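Local structure of peroxisomal catalase A (1A4E) at residues G98-S103 with Q149-Q154; T106-R111 with A450-I455; M162-L167 with G454-G459. The protein breaks hydrogen peroxide down to water and oxygen with a heme cofactor, working as a homotetramer and probably protecting the cell from peroxide made by peroxisomal oxidases. One frame throughout, in Å; residues are numbered along the deposited sequence.

Interaction 1 (G98-S103 with Q149-Q154); sequences GGDKGS and QKRNPQ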
ATOM      1  N   GLY B  98       9.897  21.569   8.261  1.00 25.23           N
ATOM      2  CA  GLY B  98       9.078  21.781   7.074  1.00 25.94           C
ATOM      3  C   GLY B  98       9.608  21.245   5.759  1.00 25.71           C
ATOM      4  O   GLY B  98       8.818  20.969   4.860  1.00 28.48           O
ATOM      5  N   GLY B  99      10.923  21.082   5.614  1.00 27.77           N
ATOM      6  CA  GLY B  99      11.522  20.689   4.344  1.00 29.16           C
ATOM      7  C   GLY B  99      11.335  19.233   3.957  1.00 29.17           C
ATOM      8  O   GLY B  99      11.174  18.363   4.814  1.00 31.08           O
ATOM      9  N   ASP B 100      11.362  18.981   2.643  1.00 27.33           N
ATOM     10  CA  ASP B 100      11.261  17.624   2.118  1.00 28.19           C
ATOM     11  C   ASP B 100      12.556  16.838   2.307  1.00 28.05           C
ATOM     12  O   ASP B 100      13.541  17.381   2.807  1.00 27.83           O
ATOM     13  CB  ASP B 100      10.930  17.664   0.643  1.00 26.18           C
ATOM     14  CG  ASP B 100       9.645  18.390   0.313  1.00 29.15           C
ATOM     15  OD1 ASP B 100       8.617  18.075   0.903  1.00 32.51           O
ATOM     16  OD2 ASP B 100       9.676  19.274  -0.538  1.00 33.84           O
ATOM     17  N   LYS B 101      12.613  15.563   1.896  1.00 28.89           N
ATOM     18  CA  LYS B 101      13.782  14.733   2.118  1.00 29.31           C
ATOM     19  C   LYS B 101      15.059  15.277   1.496  1.00 30.49           C
ATOM     20  O   LYS B 101      16.126  15.127   2.090  1.00 33.81           O
ATOM     21  CB  LYS B 101      13.520  13.322   1.583  1.00 30.19           C
ATOM     22  CG  LYS B 101      14.383  12.349   2.375  1.00 33.05           C
ATOM     23  CD  LYS B 101      14.069  10.870   2.191  1.00 41.93           C
ATOM     24  CE  LYS B 101      14.783  10.225   1.011  1.00 46.48           C
ATOM     25  NZ  LYS B 101      16.230  10.327   1.145  1.00 51.72           N
ATOM     26  N   GLY B 102      15.037  15.952   0.350  1.00 28.73           N
ATOM     27  CA  GLY B 102      16.305  16.416  -0.203  1.00 32.80           C
ATOM     28  C   GLY B 102      16.788  17.759   0.319  1.00 33.33           C
ATOM     29  O   GLY B 102      17.880  18.190  -0.057  1.00 33.07           O
ATOM     30  N   SER B 103      16.006  18.431   1.179  1.00 31.01           N
ATOM     31  CA  SER B 103      16.329  19.775   1.624  1.00 27.52           C
ATOM     32  C   SER B 103      17.583  19.865   2.474  1.00 26.78           C
ATOM     33  O   SER B 103      18.085  18.858   2.972  1.00 26.59           O
ATOM     34  CB  SER B 103      15.135  20.332   2.382  1.00 26.66           C
ATOM     35  OG  SER B 103      14.836  19.565   3.539  1.00 28.05           O
ATOM     36  N   GLN B 149       3.853  26.132   6.598  1.00 25.43           N
ATOM     37  CA  GLN B 149       5.300  26.016   6.716  1.00 25.46           C
ATOM     38  C   GLN B 149       5.960  25.404   5.485  1.00 26.43           C
ATOM     39  O   GLN B 149       7.167  25.533   5.281  1.00 27.12           O
ATOM     40  CB  GLN B 149       5.674  25.147   7.912  1.00 23.68           C
ATOM     41  CG  GLN B 149       5.376  25.773   9.254  1.00 25.64           C
ATOM     42  CD  GLN B 149       6.154  27.050   9.530  1.00 30.11           C
ATOM     43  OE1 GLN B 149       5.582  28.116   9.739  1.00 31.24           O
ATOM     44  NE2 GLN B 149       7.485  26.996   9.536  1.00 29.38           N
ATOM     45  N   LYS B 150       5.165  24.712   4.666  1.00 26.78           N
ATOM     46  CA  LYS B 150       5.675  24.028   3.502  1.00 27.85           C
ATOM     47  C   LYS B 150       5.522  24.812   2.200  1.00 28.89           C
ATOM     48  O   LYS B 150       5.908  25.982   2.140  1.00 31.46           O
ATOM     49  CB  LYS B 150       4.976  22.667   3.455  1.00 28.73           C
ATOM     50  CG  LYS B 150       5.590  21.662   4.420  1.00 29.73           C
ATOM     51  CD  LYS B 150       4.765  20.392   4.386  1.00 34.73           C
ATOM     52  CE  LYS B 150       5.507  19.245   5.024  1.00 38.00           C
ATOM     53  NZ  LYS B 150       6.539  18.741   4.134  1.00 46.89           N
ATOM     54  N   ARG B 151       4.975  24.233   1.129  1.00 28.16           N
ATOM     55  CA  ARG B 151       4.903  24.902  -0.153  1.00 28.22           C
ATOM     56  C   ARG B 151       3.483  25.301  -0.501  1.00 28.18           C
ATOM     57  O   ARG B 151       2.513  24.723  -0.024  1.00 29.07           O
ATOM     58  CB  ARG B 151       5.468  23.963  -1.210  1.00 28.64           C
ATOM     59  CG  ARG B 151       6.916  23.563  -0.961  1.00 26.50           C
ATOM     60  CD  ARG B 151       7.237  22.383  -1.860  1.00 30.95           C
ATOM     61  NE  ARG B 151       8.585  21.874  -1.666  1.00 31.33           N
ATOM     62  CZ  ARG B 151       9.641  22.379  -2.313  1.00 32.09           C
ATOM     63  NH1 ARG B 151       9.519  23.391  -3.171  1.00 27.61           N
ATOM     64  NH2 ARG B 151      10.840  21.846  -2.110  1.00 32.04           N
ATOM     65  N   ASN B 152       3.357  26.317  -1.344  1.00 28.92           N
ATOM     66  CA  ASN B 152       2.073  26.814  -1.813  1.00 29.35           C
ATOM     67  C   ASN B 152       1.444  25.723  -2.683  1.00 29.55           C
ATOM     68  O   ASN B 152       2.150  25.143  -3.519  1.00 27.40           O
ATOM     69  CB  ASN B 152       2.340  28.102  -2.597  1.00 29.37           C
ATOM     70  CG  ASN B 152       1.123  28.742  -3.241  1.00 33.05           C
ATOM     71  OD1 ASN B 152       0.623  28.292  -4.267  1.00 35.59           O
ATOM     72  ND2 ASN B 152       0.611  29.819  -2.662  1.00 35.80           N
ATOM     73  N   PRO B 153       0.150  25.388  -2.524  1.00 29.53           N
ATOM     74  CA  PRO B 153      -0.522  24.320  -3.262  1.00 28.17           C
ATOM     75  C   PRO B 153      -0.443  24.434  -4.777  1.00 30.62           C
ATOM     76  O   PRO B 153      -0.435  23.416  -5.462  1.00 32.76           O
ATOM     77  CB  PRO B 153      -1.934  24.352  -2.738  1.00 25.62           C
ATOM     78  CG  PRO B 153      -2.104  25.773  -2.273  1.00 26.89           C
ATOM     79  CD  PRO B 153      -0.774  26.031  -1.599  1.00 27.08           C
ATOM     80  N   GLN B 154      -0.352  25.653  -5.325  1.00 31.29           N
ATOM     81  CA  GLN B 154      -0.245  25.843  -6.762  1.00 32.99           C
ATOM     82  C   GLN B 154       1.182  26.031  -7.270  1.00 33.02           C
ATOM     83  O   GLN B 154       1.632  25.293  -8.152  1.00 32.51           O
ATOM     84  CB  GLN B 154      -1.083  27.048  -7.172  1.00 31.47           C
ATOM     85  CG  GLN B 154      -1.022  27.324  -8.664  1.00 33.14           C
ATOM     86  CD  GLN B 154      -1.893  28.464  -9.155  1.00 36.26           C
ATOM     87  OE1 GLN B 154      -2.172  29.439  -8.453  1.00 39.61           O
ATOM     88  NE2 GLN B 154      -2.332  28.347 -10.407  1.00 36.55           N
TER
HETATM   89  O   HOH W   1       8.824  17.671   6.242  1.00 29.73           O

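Interaction 2 (T106-R111 with A450-I455); sequences TVRDPR and AYNIGI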
ATOM      1  N   THR B 106      21.155  23.304   6.996  1.00 31.72           N
ATOM      2  CA  THR B 106      21.266  24.597   7.648  1.00 31.38           C
ATOM      3  C   THR B 106      20.237  25.612   7.156  1.00 28.75           C
ATOM      4  O   THR B 106      20.558  26.612   6.514  1.00 33.89           O
ATOM      5  CB  THR B 106      22.736  25.121   7.463  1.00 31.31           C
ATOM      6  OG1 THR B 106      22.999  25.221   6.071  1.00 28.71           O
ATOM      7  CG2 THR B 106      23.763  24.210   8.129  1.00 27.97           C
ATOM      8  N   VAL B 107      18.961  25.299   7.404  1.00 26.38           N
ATOM      9  CA  VAL B 107      17.859  26.221   7.128  1.00 27.83           C
ATOM     10  C   VAL B 107      17.286  26.685   8.465  1.00 29.19           C
ATOM     11  O   VAL B 107      17.642  26.149   9.515  1.00 29.77           O
ATOM     12  CB  VAL B 107      16.685  25.575   6.315  1.00 25.88           C
ATOM     13  CG1 VAL B 107      17.183  25.243   4.923  1.00 24.57           C
ATOM     14  CG2 VAL B 107      16.128  24.348   7.037  1.00 20.33           C
ATOM     15  N   ARG B 108      16.410  27.689   8.484  1.00 28.81           N
ATOM     16  CA  ARG B 108      15.770  28.090   9.722  1.00 27.58           C
ATOM     17  C   ARG B 108      14.574  27.179   9.911  1.00 26.91           C
ATOM     18  O   ARG B 108      13.744  27.005   9.023  1.00 29.49           O
ATOM     19  CB  ARG B 108      15.337  29.552   9.635  1.00 26.26           C
ATOM     20  CG  ARG B 108      14.349  29.997  10.708  1.00 31.06           C
ATOM     21  CD  ARG B 108      14.296  31.509  10.787  1.00 33.70           C
ATOM     22  NE  ARG B 108      15.397  31.915  11.640  1.00 41.17           N
ATOM     23  CZ  ARG B 108      16.393  32.683  11.225  1.00 35.72           C
ATOM     24  NH1 ARG B 108      16.465  33.156   9.994  1.00 39.65           N
ATOM     25  NH2 ARG B 108      17.368  32.932  12.067  1.00 39.79           N
ATOM     26  N   ASP B 109      14.545  26.576  11.093  1.00 26.07           N
ATOM     27  CA  ASP B 109      13.487  25.667  11.509  1.00 28.31           C
ATOM     28  C   ASP B 109      13.723  25.289  12.960  1.00 26.45           C
ATOM     29  O   ASP B 109      14.829  25.480  13.466  1.00 26.69           O
ATOM     30  CB  ASP B 109      13.489  24.366  10.690  1.00 30.99           C
ATOM     31  CG  ASP B 109      12.310  24.155   9.751  1.00 31.79           C
ATOM     32  OD1 ASP B 109      11.335  24.907   9.779  1.00 32.86           O
ATOM     33  OD2 ASP B 109      12.374  23.208   8.978  1.00 36.66           O
ATOM     34  N   PRO B 110      12.758  24.713  13.682  1.00 25.29           N
ATOM     35  CA  PRO B 110      13.057  23.843  14.806  1.00 25.28           C
ATOM     36  C   PRO B 110      13.801  22.608  14.305  1.00 28.26           C
ATOM     37  O   PRO B 110      13.756  22.241  13.124  1.00 28.44           O
ATOM     38  CB  PRO B 110      11.706  23.507  15.418  1.00 25.57           C
ATOM     39  CG  PRO B 110      10.758  24.540  14.846  1.00 24.24           C
ATOM     40  CD  PRO B 110      11.316  24.810  13.460  1.00 23.32           C
ATOM     41  N   ARG B 111      14.557  22.021  15.222  1.00 26.51           N
ATOM     42  CA  ARG B 111      15.193  20.756  14.964  1.00 24.30           C
ATOM     43  C   ARG B 111      14.514  19.731  15.858  1.00 25.25           C
ATOM     44  O   ARG B 111      14.187  20.011  17.015  1.00 25.58           O
ATOM     45  CB  ARG B 111      16.669  20.742  15.316  1.00 23.00           C
ATOM     46  CG  ARG B 111      17.640  21.671  14.605  1.00 28.26           C
ATOM     47  CD  ARG B 111      17.698  21.479  13.095  1.00 29.25           C
ATOM     48  NE  ARG B 111      16.979  22.592  12.528  1.00 34.70           N
ATOM     49  CZ  ARG B 111      17.559  23.547  11.808  1.00 30.38           C
ATOM     50  NH1 ARG B 111      18.850  23.589  11.494  1.00 26.72           N
ATOM     51  NH2 ARG B 111      16.794  24.570  11.497  1.00 35.48           N
ATOM     52  N   ALA B 450      15.672  40.976  14.783  1.00 41.63           N
ATOM     53  CA  ALA B 450      14.963  41.913  13.932  1.00 41.19           C
ATOM     54  C   ALA B 450      15.308  41.773  12.463  1.00 40.77           C
ATOM     55  O   ALA B 450      14.434  41.907  11.611  1.00 41.25           O
ATOM     56  CB  ALA B 450      15.280  43.326  14.358  1.00 42.40           C
ATOM     57  N   TYR B 451      16.583  41.481  12.182  1.00 40.27           N
ATOM     58  CA  TYR B 451      17.057  41.272  10.826  1.00 40.47           C
ATOM     59  C   TYR B 451      16.517  39.964  10.246  1.00 40.41           C
ATOM     60  O   TYR B 451      16.053  39.952   9.105  1.00 41.17           O
ATOM     61  CB  TYR B 451      18.588  41.268  10.833  1.00 40.70           C
ATOM     62  CG  TYR B 451      19.210  40.963   9.475  1.00 43.76           C
ATOM     63  CD1 TYR B 451      19.261  41.938   8.469  1.00 43.08           C
ATOM     64  CD2 TYR B 451      19.713  39.681   9.236  1.00 45.12           C
ATOM     65  CE1 TYR B 451      19.817  41.623   7.228  1.00 44.17           C
ATOM     66  CE2 TYR B 451      20.263  39.365   7.996  1.00 45.36           C
ATOM     67  CZ  TYR B 451      20.315  40.337   7.006  1.00 45.91           C
ATOM     68  OH  TYR B 451      20.867  40.007   5.788  1.00 49.05           O
ATOM     69  N   ASN B 452      16.566  38.877  11.036  1.00 38.39           N
ATOM     70  CA  ASN B 452      16.091  37.555  10.631  1.00 34.54           C
ATOM     71  C   ASN B 452      14.605  37.566  10.321  1.00 33.78           C
ATOM     72  O   ASN B 452      14.172  36.922   9.367  1.00 33.61           O
ATOM     73  CB  ASN B 452      16.361  36.523  11.733  1.00 30.77           C
ATOM     74  CG  ASN B 452      17.843  36.258  11.986  1.00 32.70           C
ATOM     75  OD1 ASN B 452      18.706  36.579  11.170  1.00 32.15           O
ATOM     76  ND2 ASN B 452      18.211  35.688  13.131  1.00 32.05           N
ATOM     77  N   ILE B 453      13.816  38.328  11.087  1.00 32.05           N
ATOM     78  CA  ILE B 453      12.397  38.444  10.804  1.00 31.68           C
ATOM     79  C   ILE B 453      12.217  39.355   9.596  1.00 32.60           C
ATOM     80  O   ILE B 453      11.458  39.031   8.690  1.00 30.57           O
ATOM     81  CB  ILE B 453      11.643  39.030  12.018  1.00 30.97           C
ATOM     82  CG1 ILE B 453      11.879  38.188  13.252  1.00 29.04           C
ATOM     83  CG2 ILE B 453      10.145  39.024  11.732  1.00 30.28           C
ATOM     84  CD1 ILE B 453      11.388  38.804  14.575  1.00 32.49           C
ATOM     85  N   GLY B 454      12.967  40.462   9.547  1.00 34.98           N
ATOM     86  CA  GLY B 454      12.842  41.467   8.503  1.00 34.29           C
ATOM     87  C   GLY B 454      13.083  40.955   7.095  1.00 37.79           C
ATOM     88  O   GLY B 454      12.287  41.259   6.208  1.00 38.49           O
ATOM     89  N   ILE B 455      14.142  40.159   6.879  1.00 37.03           N
ATOM     90  CA  ILE B 455      14.436  39.622   5.554  1.00 37.48           C
ATOM     91  C   ILE B 455      13.445  38.550   5.096  1.00 38.89           C
ATOM     92  O   ILE B 455      13.340  38.272   3.901  1.00 39.92           O
ATOM     93  CB  ILE B 455      15.866  39.022   5.488  1.00 36.54           C
ATOM     94  CG1 ILE B 455      16.066  37.840   6.426  1.00 33.63           C
ATOM     95  CG2 ILE B 455      16.817  40.171   5.774  1.00 36.61           C
ATOM     96  CD1 ILE B 455      17.429  37.148   6.249  1.00 34.15           C
TER

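Interaction 3 (M162-L167 with G454-G459); sequences MFWDFL and GIHVEG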
ATOM      1  N   MET B 162       1.526  32.797   3.293  1.00 33.43           N
ATOM      2  CA  MET B 162       0.895  31.719   4.059  1.00 30.61           C
ATOM      3  C   MET B 162       1.453  31.675   5.476  1.00 28.90           C
ATOM      4  O   MET B 162       0.709  31.597   6.453  1.00 29.48           O
ATOM      5  CB  MET B 162       1.168  30.310   3.552  1.00 32.85           C
ATOM      6  CG  MET B 162       0.906  29.858   2.150  1.00 35.53           C
ATOM      7  SD  MET B 162       1.233  28.082   2.095  1.00 34.34           S
ATOM      8  CE  MET B 162       2.995  27.939   2.021  1.00 31.21           C
ATOM      9  N   PHE B 163       2.794  31.713   5.538  1.00 25.64           N
ATOM     10  CA  PHE B 163       3.545  31.613   6.771  1.00 27.31           C
ATOM     11  C   PHE B 163       3.064  32.644   7.776  1.00 27.44           C
ATOM     12  O   PHE B 163       2.594  32.288   8.853  1.00 28.98           O
ATOM     13  CB  PHE B 163       5.017  31.802   6.424  1.00 27.91           C
ATOM     14  CG  PHE B 163       6.042  31.614   7.536  1.00 32.12           C
ATOM     15  CD1 PHE B 163       6.171  32.537   8.583  1.00 32.06           C
ATOM     16  CD2 PHE B 163       6.895  30.511   7.481  1.00 34.34           C
ATOM     17  CE1 PHE B 163       7.147  32.357   9.562  1.00 34.98           C
ATOM     18  CE2 PHE B 163       7.872  30.341   8.466  1.00 36.25           C
ATOM     19  CZ  PHE B 163       7.999  31.259   9.506  1.00 36.10           C
ATOM     20  N   TRP B 164       3.141  33.926   7.416  1.00 28.50           N
ATOM     21  CA  TRP B 164       2.739  34.970   8.336  1.00 26.51           C
ATOM     22  C   TRP B 164       1.243  35.177   8.454  1.00 28.39           C
ATOM     23  O   TRP B 164       0.802  35.655   9.499  1.00 28.07           O
ATOM     24  CB  TRP B 164       3.422  36.260   7.934  1.00 24.59           C
ATOM     25  CG  TRP B 164       4.902  36.216   8.287  1.00 25.69           C
ATOM     26  CD1 TRP B 164       5.852  36.209   7.301  1.00 26.76           C
ATOM     27  CD2 TRP B 164       5.444  36.173   9.550  1.00 25.67           C
ATOM     28  NE1 TRP B 164       6.996  36.161   7.931  1.00 27.97           N
ATOM     29  CE2 TRP B 164       6.806  36.137   9.257  1.00 26.30           C
ATOM     30  CE3 TRP B 164       5.018  36.158  10.879  1.00 27.12           C
ATOM     31  CZ2 TRP B 164       7.760  36.082  10.270  1.00 26.79           C
ATOM     32  CZ3 TRP B 164       5.972  36.103  11.896  1.00 26.08           C
ATOM     33  CH2 TRP B 164       7.332  36.068  11.593  1.00 24.26           C
ATOM     34  N   ASP B 165       0.433  34.800   7.450  1.00 27.81           N
ATOM     35  CA  ASP B 165      -1.013  34.926   7.569  1.00 27.61           C
ATOM     36  C   ASP B 165      -1.554  34.004   8.648  1.00 29.94           C
ATOM     37  O   ASP B 165      -2.422  34.423   9.412  1.00 29.96           O
ATOM     38  CB  ASP B 165      -1.725  34.576   6.267  1.00 29.33           C
ATOM     39  CG  ASP B 165      -3.190  34.972   6.214  1.00 30.54           C
ATOM     40  OD1 ASP B 165      -3.560  35.949   6.849  1.00 32.86           O
ATOM     41  OD2 ASP B 165      -3.973  34.320   5.529  1.00 34.13           O
ATOM     42  N   PHE B 166      -1.046  32.767   8.749  1.00 28.49           N
ATOM     43  CA  PHE B 166      -1.496  31.863   9.788  1.00 29.16           C
ATOM     44  C   PHE B 166      -1.079  32.394  11.160  1.00 31.40           C
ATOM     45  O   PHE B 166      -1.902  32.470  12.072  1.00 31.37           O
ATOM     46  CB  PHE B 166      -0.904  30.461   9.576  1.00 26.72           C
ATOM     47  CG  PHE B 166      -1.348  29.483  10.658  1.00 27.67           C
ATOM     48  CD1 PHE B 166      -2.576  28.822  10.536  1.00 27.22           C
ATOM     49  CD2 PHE B 166      -0.545  29.280  11.795  1.00 25.53           C
ATOM     50  CE1 PHE B 166      -3.002  27.966  11.558  1.00 28.89           C
ATOM     51  CE2 PHE B 166      -0.981  28.426  12.806  1.00 26.65           C
ATOM     52  CZ  PHE B 166      -2.207  27.770  12.687  1.00 26.84           C
ATOM     53  N   LEU B 167       0.197  32.774  11.311  1.00 31.94           N
ATOM     54  CA  LEU B 167       0.722  33.220  12.594  1.00 31.56           C
ATOM     55  C   LEU B 167       0.144  34.518  13.136  1.00 30.88           C
ATOM     56  O   LEU B 167      -0.036  34.641  14.343  1.00 31.33           O
ATOM     57  CB  LEU B 167       2.237  33.340  12.481  1.00 29.16           C
ATOM     58  CG  LEU B 167       2.983  32.027  12.210  1.00 29.51           C
ATOM     59  CD1 LEU B 167       4.457  32.313  11.974  1.00 26.76           C
ATOM     60  CD2 LEU B 167       2.790  31.077  13.382  1.00 26.46           C
ATOM     61  N   GLY B 454      12.967  40.462   9.547  1.00 34.98           N
ATOM     62  CA  GLY B 454      12.842  41.467   8.503  1.00 34.29           C
ATOM     63  C   GLY B 454      13.083  40.955   7.095  1.00 37.79           C
ATOM     64  O   GLY B 454      12.287  41.259   6.208  1.00 38.49           O
ATOM     65  N   ILE B 455      14.142  40.159   6.879  1.00 37.03           N
ATOM     66  CA  ILE B 455      14.436  39.622   5.554  1.00 37.48           C
ATOM     67  C   ILE B 455      13.445  38.550   5.096  1.00 38.89           C
ATOM     68  O   ILE B 455      13.340  38.272   3.901  1.00 39.92           O
ATOM     69  CB  ILE B 455      15.866  39.022   5.488  1.00 36.54           C
ATOM     70  CG1 ILE B 455      16.066  37.840   6.426  1.00 33.63           C
ATOM     71  CG2 ILE B 455      16.817  40.171   5.774  1.00 36.61           C
ATOM     72  CD1 ILE B 455      17.429  37.148   6.249  1.00 34.15           C
ATOM     73  N   HIS B 456      12.700  37.959   6.041  1.00 38.99           N
ATOM     74  CA  HIS B 456      11.685  36.960   5.743  1.00 37.48           C
ATOM     75  C   HIS B 456      10.341  37.630   5.439  1.00 37.73           C
ATOM     76  O   HIS B 456       9.683  37.283   4.459  1.00 36.81           O
ATOM     77  CB  HIS B 456      11.594  36.024   6.949  1.00 35.97           C
ATOM     78  CG  HIS B 456      10.701  34.819   6.731  1.00 37.20           C
ATOM     79  ND1 HIS B 456       9.378  34.785   6.696  1.00 37.44           N
ATOM     80  CD2 HIS B 456      11.156  33.540   6.516  1.00 37.46           C
ATOM     81  CE1 HIS B 456       9.009  33.552   6.468  1.00 37.30           C
ATOM     82  NE2 HIS B 456      10.085  32.813   6.360  1.00 38.90           N
ATOM     83  N   VAL B 457       9.945  38.612   6.266  1.00 40.71           N
ATOM     84  CA  VAL B 457       8.693  39.361   6.135  1.00 43.26           C
ATOM     85  C   VAL B 457       8.680  40.221   4.877  1.00 45.53           C
ATOM     86  O   VAL B 457       7.615  40.470   4.314  1.00 47.35           O
ATOM     87  CB  VAL B 457       8.480  40.262   7.383  1.00 40.21           C
ATOM     88  CG1 VAL B 457       7.202  41.073   7.323  1.00 40.74           C
ATOM     89  CG2 VAL B 457       8.290  39.366   8.577  1.00 45.84           C
ATOM     90  N   GLU B 458       9.862  40.659   4.434  1.00 45.53           N
ATOM     91  CA  GLU B 458      10.040  41.458   3.232  1.00 48.22           C
ATOM     92  C   GLU B 458       9.331  40.874   2.008  1.00 50.27           C
ATOM     93  O   GLU B 458       8.738  41.595   1.204  1.00 49.96           O
ATOM     94  CB  GLU B 458      11.553  41.576   3.043  1.00 49.88           C
ATOM     95  CG  GLU B 458      12.115  42.274   1.818  1.00 56.92           C
ATOM     96  CD  GLU B 458      12.202  41.373   0.594  1.00 62.25           C
ATOM     97  OE1 GLU B 458      13.034  40.461   0.591  1.00 65.48           O
ATOM     98  OE2 GLU B 458      11.425  41.581  -0.337  1.00 63.01           O
ATOM     99  N   GLY B 459       9.367  39.540   1.901  1.00 51.83           N
ATOM    100  CA  GLY B 459       8.745  38.823   0.801  1.00 53.23           C
ATOM    101  C   GLY B 459       7.232  38.664   0.923  1.00 54.10           C
ATOM    102  O   GLY B 459       6.640  37.887   0.172  1.00 56.18           O
TER

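Interaction 1 (G98-S103 with Q149-Q154)
A salt-bridge network joins two loops of the heme-bearing catalase domain: Asp100, on the loop between strands 87-95 and 112-119, meets Lys150 and Arg151, just past helix 141-149. Arg151 comes side-on, and both of its donors converge on a single carboxylate oxygen. Its NE lies 3.0 Å from Asp100 OD2, on the syn lone pair, with an N-H...O angle of 150°; NH2 reaches the same OD2 at 3.2 Å, nearly along the C-O axis. Carboxylate and guanidinium are almost coplanar, 4° apart, and OD2 lies at the guanidinium edge, near its plane. The Arg151 chain runs extended from CG to NE, which carries the charge across to the other loop. NH1 turns elsewhere, to Asn156 O and to Asp242 of a second subunit, leaving the guanidinium shared between two acids.

Lys150 serves the other carboxylate oxygen more loosely, its NZ 3.9 Å from Asp100 OD1 in a long ion pair. A bend at the last torsion (chi4 -76°) turns NZ back over the loop, where it makes a weak hydrogen bond of 3.3 Å to Gly98 O. A water lies between Lys150 NZ and Gly99 O, 2.8 Å from Gly99 O.

Asp100 also starts a type I beta turn that ends at Ser103; Asp100 O accepts from both Ser103 N and Ser103 OG, the OG at 2.6 Å. Gly98 lies about 7 Å from the side chain of the active-site residue His56. The network thus lies near the distal heme side, consistent with an outer shell of the active site, and at a subunit interface of the catalase tetramer.

Interaction 2 (T106-R111 with A450-I455)
Arg108 lays its guanidinium against the side chain of Asn452, a residue of helix 445-457, and the two chains cross at about a right angle. Asn452 CB sits over one guanidinium face, 3.8 Å from Arg108 NH1, while the amide plane is inclined by 34° to the guanidinium. The closest pair, Arg108 NH2 and Asn452 ND2 at 3.1 Å, consists of two donors and is no hydrogen bond. Each nitrogen is instead occupied by acceptors on the chain that follows helix 176-182: NH2 gives to Ser184 O, and ND2 to Phe183 O and Asp185 OD1. Arg108 NE binds Leu182 O, so a row of acceptors holds both flat groups in place.

The reach of Arg108 comes from CG standing trans to the backbone nitrogen (chi1 165°) and a chain that continues extended before it bends at chi3 (-84°), bringing the guanidinium face against Asn452 CB. Asn452 CG lies opposite its own carbonyl carbon, and its CB points toward the loop.

Within 106-111, Arg111 folds back on its own backbone. Its NH2 donates to Val107 O at 2.7 Å and, from above the carbonyl plane, to Asp109 O at 2.9 Å, bracing the loop from which Arg108 projects. The contact packs the Asn452 side chain, CB foremost, on the guanidinium face of Arg108, and joins a loop of the beta-barrel domain to the C-terminal helical domain of catalase.

Interaction 3 (M162-L167 with G454-G459)
Trp164 NE1 donates to His456 ND1 at 3.0 Å, a bond between helix 160-168 and the last turns of helix 445-457. It is somewhat bent, with an N-H...N angle of 142°, and the donor is tilted from the imidazole plane. The two rings meet rim to rim with planes at 81°, neither lying over the other.

His456 has CG trans to its backbone nitrogen (chi1 -173°), which carries the ring out from its helix to Phe163 as well. There CE1 sits over the centre of the phenyl face, 3.5 Å above the plane, in an edge-to-face pair with centroids 4.4 Å apart. Phe183 adds a further edge-to-face contact to the imidazole.

Phe163 CD1 lies over one face of the indole, offset toward the rim, and Val457 CG2 packs obliquely from the other side of the ring plane, 3.5 Å from Trp164 NE1 and 3.6 Å from Trp164 CE2. Ile464, Val468 and Phe472 of helix 462-473 also touch Trp164, placing it where three helices meet. A leucine at Trp164 would probably leave His456 ND1 without its donor and open a gap between Phe163 and Val457. Next in the helix, Asp165 forms a salt bridge to Arg467 of its own chain and a hydrogen bond to Tyr388 of a third subunit.

With ND1 as acceptor, the imidazole is probably neutral with its proton on NE2, and its rotation is set by this bond and the Phe163 face.

From the N terminus, the loop between strands 87-95 and 112-119 supplies first 98-103 and then 106-111. Interaction 1 closes the shortest excursion, through two strands and helix 141-149, back to 149-154. Interaction 2 opens inside that excursion and closes only at 450-455, so the two cross; Asp109 OD2 to Gly98 N, 3.1 Å, probably joins them directly by a hydrogen bond. Interaction 3 starts after interaction 1 has closed, and nests within the span of interaction 2 except at its end, where both use helix 445-457 and share Gly454 and Ile455. Together they tie the distal heme-side loops and helix 160-168 to the C-terminal helices.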